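Local structure of membrane-bound lytic murein transglycosylase A (Burkholderia pseudomallei, 6QK4) at residues A[98-110]-A[330-342]. The protein probably cleaves the beta-1,4 linkage between MurNAc and GlcNAc in peptidoglycan, leaving a 1,6-anhydro bond on the MurNAc residue. Residues are numbered along the deposited sequence; the frame is centred on the assembly and turned at random.
Sequences TLDGLVTGYYEPL and DQAGRMKQNGRMW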
ATOM      1  N   THR A  98      -9.774  23.159  -8.273  1.00 24.82           N
ATOM      2  CA  THR A  98      -9.316  22.208  -9.311  1.00 22.20           C
ATOM      3  C   THR A  98      -9.830  20.813  -8.980  1.00 22.18           C
ATOM      4  O   THR A  98      -9.946  20.440  -7.815  1.00 23.69           O
ATOM      5  CB  THR A  98      -7.792  22.175  -9.457  1.00 23.99           C
ATOM      6  OG1 THR A  98      -7.125  21.791  -8.231  1.00 23.94           O
ATOM      7  CG2 THR A  98      -7.238  23.496  -9.950  1.00 27.00           C
ATOM      8  N   LEU A  99     -10.120  20.023 -10.022  1.00 19.69           N
ATOM      9  CA  LEU A  99     -10.583  18.652  -9.788  1.00 19.81           C
ATOM     10  C   LEU A  99      -9.463  17.630  -9.870  1.00 21.06           C
ATOM     11  O   LEU A  99      -9.591  16.584  -9.243  1.00 21.93           O
ATOM     12  CB  LEU A  99     -11.678  18.249 -10.800  1.00 19.98           C
ATOM     13  CG  LEU A  99     -12.976  19.124 -10.713  1.00 20.54           C
ATOM     14  CD1 LEU A  99     -13.920  18.733 -11.836  1.00 23.07           C
ATOM     15  CD2 LEU A  99     -13.662  18.813  -9.379  1.00 22.66           C
ATOM     16  N   ASP A 100      -8.324  17.966 -10.502  1.00 18.65           N
ATOM     17  CA  ASP A 100      -7.195  17.029 -10.579  1.00 17.30           C
ATOM     18  C   ASP A 100      -6.497  16.873  -9.232  1.00 22.30           C
ATOM     19  O   ASP A 100      -6.230  17.875  -8.522  1.00 23.41           O
ATOM     20  CB  ASP A 100      -6.110  17.536 -11.572  1.00 19.31           C
ATOM     21  CG  ASP A 100      -6.517  17.416 -13.022  1.00 22.87           C
ATOM     22  OD1 ASP A 100      -7.340  16.578 -13.378  1.00 22.69           O
ATOM     23  OD2 ASP A 100      -5.911  18.164 -13.817  1.00 26.15           O
ATOM     24  N   GLY A 101      -6.139  15.611  -8.902  1.00 19.14           N
ATOM     25  CA  GLY A 101      -5.282  15.374  -7.742  1.00 20.08           C
ATOM     26  C   GLY A 101      -4.415  14.145  -7.907  1.00 20.82           C
ATOM     27  O   GLY A 101      -4.510  13.437  -8.901  1.00 28.35           O
ATOM     28  N   LEU A 102      -3.525  13.903  -6.955  1.00 19.89           N
ATOM     29  CA  LEU A 102      -2.465  12.935  -7.154  1.00 18.93           C
ATOM     30  C   LEU A 102      -2.796  11.619  -6.443  1.00 20.02           C
ATOM     31  O   LEU A 102      -3.222  11.615  -5.274  1.00 19.40           O
ATOM     32  CB  LEU A 102      -1.130  13.493  -6.653  1.00 23.23           C
ATOM     33  CG  LEU A 102       0.038  12.536  -6.688  1.00 28.64           C
ATOM     34  CD1 LEU A 102       0.416  12.304  -8.138  1.00 27.10           C
ATOM     35  CD2 LEU A 102       1.209  13.090  -5.891  1.00 27.53           C
ATOM     36  N   VAL A 103      -2.625  10.510  -7.158  1.00 19.26           N
ATOM     37  CA  VAL A 103      -2.803   9.146  -6.615  1.00 18.43           C
ATOM     38  C   VAL A 103      -1.446   8.453  -6.576  1.00 20.01           C
ATOM     39  O   VAL A 103      -0.839   8.169  -7.631  1.00 21.39           O
ATOM     40  CB  VAL A 103      -3.755   8.310  -7.473  1.00 20.36           C
ATOM     41  CG1 VAL A 103      -4.046   6.931  -6.776  1.00 21.45           C
ATOM     42  CG2 VAL A 103      -5.064   9.083  -7.617  1.00 21.11           C
ATOM     43  N   THR A 104      -0.984   8.129  -5.374  1.00 18.92           N
ATOM     44  CA  THR A 104       0.208   7.313  -5.230  1.00 20.61           C
ATOM     45  C   THR A 104      -0.210   5.910  -4.763  1.00 23.72           C
ATOM     46  O   THR A 104      -1.397   5.625  -4.635  1.00 23.78           O
ATOM     47  CB  THR A 104       1.211   7.985  -4.270  1.00 19.94           C
ATOM     48  OG1 THR A 104       0.565   8.362  -3.054  1.00 23.02           O
ATOM     49  CG2 THR A 104       1.790   9.261  -4.916  1.00 23.73           C
ATOM     50  N   GLY A 105       0.754   5.027  -4.470  1.00 21.27           N
ATOM     51  CA  GLY A 105       0.393   3.667  -4.076  1.00 23.33           C
ATOM     52  C   GLY A 105       1.223   3.126  -2.927  1.00 23.65           C
ATOM     53  O   GLY A 105       2.324   3.601  -2.662  1.00 22.92           O
ATOM     54  N   TYR A 106       0.628   2.182  -2.178  1.00 20.56           N
ATOM     55  CA  TYR A 106       1.387   1.499  -1.119  1.00 21.27           C
ATOM     56  C   TYR A 106       0.979   0.038  -1.079  1.00 23.60           C
ATOM     57  O   TYR A 106       0.054  -0.407  -1.790  1.00 21.73           O
ATOM     58  CB  TYR A 106       1.190   2.157   0.245  1.00 21.10           C
ATOM     59  CG  TYR A 106      -0.159   2.101   0.941  1.00 22.16           C
ATOM     60  CD1 TYR A 106      -1.313   2.697   0.389  1.00 19.80           C
ATOM     61  CD2 TYR A 106      -0.266   1.509   2.220  1.00 22.63           C
ATOM     62  CE1 TYR A 106      -2.506   2.676   1.128  1.00 18.24           C
ATOM     63  CE2 TYR A 106      -1.420   1.531   2.954  1.00 21.46           C
ATOM     64  CZ  TYR A 106      -2.551   2.096   2.369  1.00 21.89           C
ATOM     65  OH  TYR A 106      -3.699   2.108   3.132  1.00 22.76           O
ATOM     66  N   TYR A 107       1.734  -0.738  -0.297  1.00 22.24           N
ATOM     67  CA  TYR A 107       1.539  -2.185  -0.236  1.00 22.08           C
ATOM     68  C   TYR A 107       2.015  -2.665   1.117  1.00 25.13           C
ATOM     69  O   TYR A 107       2.598  -1.894   1.908  1.00 25.17           O
ATOM     70  CB  TYR A 107       2.309  -2.915  -1.364  1.00 19.45           C
ATOM     71  CG  TYR A 107       3.794  -3.045  -1.110  1.00 22.44           C
ATOM     72  CD1 TYR A 107       4.613  -1.939  -1.107  1.00 22.81           C
ATOM     73  CD2 TYR A 107       4.368  -4.302  -0.938  1.00 22.77           C
ATOM     74  CE1 TYR A 107       6.004  -2.074  -0.939  1.00 27.04           C
ATOM     75  CE2 TYR A 107       5.747  -4.452  -0.764  1.00 26.41           C
ATOM     76  CZ  TYR A 107       6.540  -3.335  -0.760  1.00 29.14           C
ATOM     77  OH  TYR A 107       7.894  -3.488  -0.623  1.00 28.06           O
ATOM     78  N   GLU A 108       1.747  -3.938   1.384  1.00 22.36           N
ATOM     79  CA  GLU A 108       2.286  -4.559   2.595  1.00 23.88           C
ATOM     80  C   GLU A 108       3.289  -5.632   2.213  1.00 25.21           C
ATOM     81  O   GLU A 108       2.924  -6.596   1.534  1.00 25.17           O
ATOM     82  CB  GLU A 108       1.147  -5.152   3.390  1.00 25.05           C
ATOM     83  CG  GLU A 108       1.672  -5.960   4.573  1.00 30.36           C
ATOM     84  CD  GLU A 108       1.866  -5.116   5.806  1.00 45.70           C
ATOM     85  OE1 GLU A 108       2.167  -3.900   5.656  1.00 49.53           O
ATOM     86  OE2 GLU A 108       1.716  -5.683   6.926  1.00 51.36           O
ATOM     87  N   PRO A 109       4.582  -5.500   2.561  1.00 26.28           N
ATOM     88  CA  PRO A 109       5.534  -6.557   2.212  1.00 27.24           C
ATOM     89  C   PRO A 109       5.123  -7.877   2.846  1.00 26.27           C
ATOM     90  O   PRO A 109       4.612  -7.911   3.966  1.00 27.19           O
ATOM     91  CB  PRO A 109       6.857  -6.053   2.816  1.00 28.58           C
ATOM     92  CG  PRO A 109       6.748  -4.569   2.904  1.00 26.46           C
ATOM     93  CD  PRO A 109       5.222  -4.340   3.217  1.00 27.26           C
ATOM     94  N   LEU A 110       5.324  -8.964   2.096  1.00 26.89           N
ATOM     95  CA  LEU A 110       4.988 -10.284   2.625  1.00 30.55           C
ATOM     96  C   LEU A 110       6.191 -11.168   2.375  1.00 31.82           C
ATOM     97  O   LEU A 110       6.551 -11.434   1.219  1.00 35.36           O
ATOM     98  CB  LEU A 110       3.723 -10.850   1.981  1.00 38.44           C
ATOM     99  CG  LEU A 110       3.456 -12.292   2.451  1.00 45.05           C
ATOM    100  CD1 LEU A 110       2.083 -12.444   3.006  1.00 46.91           C
ATOM    101  CD2 LEU A 110       3.660 -13.187   1.265  1.00 51.14           C
ATOM    102  N   ASP A 330       5.661  -3.514  -6.546  1.00 23.18           N
ATOM    103  CA  ASP A 330       6.218  -2.904  -7.745  1.00 21.55           C
ATOM    104  C   ASP A 330       5.192  -1.966  -8.361  1.00 26.32           C
ATOM    105  O   ASP A 330       5.561  -0.927  -8.925  1.00 27.86           O
ATOM    106  CB  ASP A 330       6.656  -3.978  -8.747  1.00 26.26           C
ATOM    107  CG  ASP A 330       8.094  -4.485  -8.444  1.00 35.91           C
ATOM    108  OD1 ASP A 330       8.876  -3.728  -7.792  1.00 34.80           O
ATOM    109  OD2 ASP A 330       8.429  -5.626  -8.837  1.00 39.33           O
ATOM    110  N   GLN A 331       3.913  -2.326  -8.260  1.00 26.14           N
ATOM    111  CA  GLN A 331       2.883  -1.403  -8.746  1.00 23.89           C
ATOM    112  C   GLN A 331       2.864  -0.178  -7.870  1.00 26.45           C
ATOM    113  O   GLN A 331       2.863   0.945  -8.369  1.00 27.47           O
ATOM    114  CB  GLN A 331       1.491  -2.033  -8.761  1.00 27.41           C
ATOM    115  CG  GLN A 331       1.248  -3.165  -9.687  1.00 35.34           C
ATOM    116  CD  GLN A 331       1.409  -2.779 -11.139  1.00 46.54           C
ATOM    117  OE1 GLN A 331       2.350  -3.210 -11.809  1.00 52.09           O
ATOM    118  NE2 GLN A 331       0.503  -1.963 -11.634  1.00 50.73           N
ATOM    119  N   ALA A 332       2.906  -0.384  -6.543  1.00 23.71           N
ATOM    120  CA  ALA A 332       2.880   0.736  -5.614  1.00 25.03           C
ATOM    121  C   ALA A 332       4.061   1.676  -5.865  1.00 27.89           C
ATOM    122  O   ALA A 332       3.909   2.905  -5.837  1.00 26.54           O
ATOM    123  CB  ALA A 332       2.871   0.193  -4.157  1.00 23.20           C
ATOM    124  N   GLY A 333       5.254   1.110  -6.103  1.00 24.84           N
ATOM    125  CA  GLY A 333       6.457   1.922  -6.272  1.00 28.07           C
ATOM    126  C   GLY A 333       6.418   2.862  -7.457  1.00 31.14           C
ATOM    127  O   GLY A 333       7.029   3.931  -7.428  1.00 33.35           O
ATOM    128  N   ARG A 334       5.703   2.492  -8.494  1.00 25.42           N
ATOM    129  CA  ARG A 334       5.668   3.291  -9.695  1.00 25.30           C
ATOM    130  C   ARG A 334       4.444   4.195  -9.745  1.00 26.33           C
ATOM    131  O   ARG A 334       4.281   4.916 -10.720  1.00 30.81           O
ATOM    132  CB  ARG A 334       5.674   2.378 -10.919  1.00 37.73           C
ATOM    133  CG  ARG A 334       6.873   1.416 -10.995  1.00 52.51           C
ATOM    134  CD  ARG A 334       8.211   2.161 -11.022  1.00 65.92           C
ATOM    135  NE  ARG A 334       9.048   1.833  -9.855  1.00 77.71           N
ATOM    136  CZ  ARG A 334       9.863   2.688  -9.221  1.00 83.65           C
ATOM    137  NH1 ARG A 334       9.968   3.951  -9.627  1.00 85.99           N
ATOM    138  NH2 ARG A 334      10.573   2.282  -8.165  1.00 85.63           N
ATOM    139  N   MET A 335       3.558   4.157  -8.745  1.00 24.30           N
ATOM    140  CA  MET A 335       2.273   4.846  -8.908  1.00 22.17           C
ATOM    141  C   MET A 335       2.431   6.318  -8.526  1.00 23.83           C
ATOM    142  O   MET A 335       2.729   6.658  -7.368  1.00 23.78           O
ATOM    143  CB  MET A 335       1.144   4.180  -8.086  1.00 23.43           C
ATOM    144  CG  MET A 335      -0.333   4.352  -8.869  1.00 24.95           C
ATOM    145  SD  MET A 335      -1.421   3.919  -7.644  1.00 37.17           S
ATOM    146  CE  MET A 335      -2.834   4.317  -8.784  1.00 28.43           C
ATOM    147  N   LYS A 336       2.151   7.204  -9.491  1.00 23.38           N
ATOM    148  CA  LYS A 336       2.217   8.643  -9.242  1.00 22.02           C
ATOM    149  C   LYS A 336       1.408   9.277 -10.359  1.00 18.88           C
ATOM    150  O   LYS A 336       1.955   9.721 -11.385  1.00 22.17           O
ATOM    151  CB  LYS A 336       3.672   9.141  -9.227  1.00 26.87           C
ATOM    152  CG  LYS A 336       3.798  10.568  -8.675  1.00 29.66           C
ATOM    153  CD  LYS A 336       5.264  11.103  -8.585  1.00 37.76           C
ATOM    154  CE  LYS A 336       5.162  12.646  -8.464  1.00 46.67           C
ATOM    155  NZ  LYS A 336       6.332  13.235  -7.771  1.00 52.48           N
ATOM    156  N   GLN A 337       0.080   9.173 -10.228  1.00 19.90           N
ATOM    157  CA  GLN A 337      -0.854   9.330 -11.341  1.00 18.96           C
ATOM    158  C   GLN A 337      -1.835  10.451 -11.058  1.00 19.79           C
ATOM    159  O   GLN A 337      -2.330  10.590  -9.930  1.00 21.61           O
ATOM    160  CB  GLN A 337      -1.687   8.021 -11.606  1.00 19.74           C
ATOM    161  CG  GLN A 337      -0.909   6.715 -11.466  1.00 22.35           C
ATOM    162  CD  GLN A 337       0.238   6.607 -12.484  1.00 25.14           C
ATOM    163  OE1 GLN A 337       1.448   6.466 -12.128  1.00 22.09           O
ATOM    164  NE2 GLN A 337      -0.118   6.723 -13.777  1.00 24.67           N
ATOM    165  N   ASN A 338      -2.187  11.186 -12.130  1.00 21.50           N
ATOM    166  CA  ASN A 338      -3.305  12.122 -11.975  1.00 19.47           C
ATOM    167  C   ASN A 338      -4.586  11.343 -11.712  1.00 23.49           C
ATOM    168  O   ASN A 338      -4.773  10.220 -12.217  1.00 23.80           O
ATOM    169  CB  ASN A 338      -3.521  12.938 -13.233  1.00 21.19           C
ATOM    170  CG  ASN A 338      -4.534  14.045 -13.039  1.00 22.25           C
ATOM    171  OD1 ASN A 338      -4.489  14.791 -12.032  1.00 21.75           O
ATOM    172  ND2 ASN A 338      -5.496  14.146 -14.017  1.00 22.15           N
ATOM    173  N   GLY A 339      -5.471  11.972 -10.916  1.00 22.33           N
ATOM    174  CA  GLY A 339      -6.730  11.341 -10.530  1.00 20.99           C
ATOM    175  C   GLY A 339      -7.880  12.304 -10.297  1.00 21.17           C
ATOM    176  O   GLY A 339      -7.696  13.512 -10.112  1.00 21.50           O
ATOM    177  N   ARG A 340      -9.081  11.727 -10.315  1.00 16.14           N
ATOM    178  CA  ARG A 340     -10.352  12.416 -10.009  1.00 17.84           C
ATOM    179  C   ARG A 340     -11.154  11.601  -8.984  1.00 17.87           C
ATOM    180  O   ARG A 340     -11.130  10.352  -8.974  1.00 18.30           O
ATOM    181  CB  ARG A 340     -11.207  12.578 -11.263  1.00 19.61           C
ATOM    182  CG  ARG A 340     -10.593  13.512 -12.287  1.00 20.51           C
ATOM    183  CD  ARG A 340     -10.559  14.957 -11.775  1.00 21.31           C
ATOM    184  NE  ARG A 340      -9.914  15.852 -12.771  1.00 22.40           N
ATOM    185  CZ  ARG A 340     -10.525  16.429 -13.831  1.00 25.83           C
ATOM    186  NH1 ARG A 340     -11.821  16.185 -14.109  1.00 24.51           N
ATOM    187  NH2 ARG A 340      -9.767  17.198 -14.659  1.00 22.44           N
ATOM    188  N   MET A 341     -11.911  12.296  -8.148  1.00 16.68           N
ATOM    189  CA  MET A 341     -12.667  11.636  -7.071  1.00 16.19           C
ATOM    190  C   MET A 341     -14.109  12.100  -7.028  1.00 20.59           C
ATOM    191  O   MET A 341     -14.397  13.279  -7.272  1.00 21.58           O
ATOM    192  CB  MET A 341     -12.069  11.936  -5.666  1.00 17.78           C
ATOM    193  CG  MET A 341     -10.802  11.215  -5.488  1.00 17.31           C
ATOM    194  SD  MET A 341     -10.245  11.767  -3.798  1.00 22.21           S
ATOM    195  CE  MET A 341      -8.792  10.737  -3.686  1.00 21.80           C
ATOM    196  N   TRP A 342     -14.998  11.163  -6.684  1.00 18.41           N
ATOM    197  CA  TRP A 342     -16.342  11.447  -6.190  1.00 19.33           C
ATOM    198  C   TRP A 342     -16.498  10.801  -4.824  1.00 20.46           C
ATOM    199  O   TRP A 342     -16.207   9.603  -4.669  1.00 22.64           O
ATOM    200  CB  TRP A 342     -17.418  10.858  -7.128  1.00 21.39           C
ATOM    201  CG  TRP A 342     -17.382  11.492  -8.516  1.00 20.78           C
ATOM    202  CD1 TRP A 342     -18.285  12.398  -9.005  1.00 20.56           C
ATOM    203  CD2 TRP A 342     -16.374  11.321  -9.560  1.00 19.88           C
ATOM    204  NE1 TRP A 342     -17.905  12.792 -10.311  1.00 21.39           N
ATOM    205  CE2 TRP A 342     -16.723  12.179 -10.628  1.00 22.75           C
ATOM    206  CE3 TRP A 342     -15.180  10.568  -9.650  1.00 18.80           C
ATOM    207  CZ2 TRP A 342     -15.982  12.236 -11.837  1.00 22.76           C
ATOM    208  CZ3 TRP A 342     -14.389  10.677 -10.850  1.00 24.02           C
ATOM    209  CH2 TRP A 342     -14.826  11.502 -11.922  1.00 24.44           C
TER
HETATM  210  O   HOH W   1     -11.855  15.244  -8.368  1.00 19.86           O
HETATM  211  O   HOH W   2       3.651   5.550  -4.948  1.00 23.97           O
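Val103 and Gln337 form an antiparallel hydrogen-bonded pair in what is probably the double-psi beta-barrel of this MltA-family enzyme, joining strand 101-108 to strand 336-342. Two nearly straight bonds define it: Val103 N to Gln337 O (N-H...O 164°) and Gln337 N back to Val103 O. Two residues along, past the non-hydrogen-bonded pair Leu102-Asn338, Gly101 N bonds to Gly339 O at 2.9 Å, while the bond from Gly339 N to Gly101 O is weak.

Beyond these pairs, Arg340 can be followed outward. From CB the chain folds over at the CB-CG bond (chi2 -67°), which turns the end back towards Leu99 and Asp100. CD lies 3.2 Å from Leu99 O. NE and NH2 then both donate to one oxygen, Asp100 OD1, in a salt bridge, at 2.7 Å from NE and 2.8 Å from NH2; the oxygen lies near the guanidinium plane. Leu99 CB sits over the rim of one guanidinium face, near CZ, and at the tip NH1 bonds to Gln19. Asp100 OD1 takes a third donor, Asn338 ND2, from above the carboxylate plane, the Asn338 amide and Asp100 carboxylate planes standing 87° apart.

At the other end, Met335 CE touches Val103 CG1 at 3.5 Å, and Ala332 CB packs on the Gly105-Tyr106 peptide. Here the pairing gives way to a water bridge: one water accepts from Gly105 N at 3.0 Å and lies 2.8 Å from both Ala332 O and Met335 O.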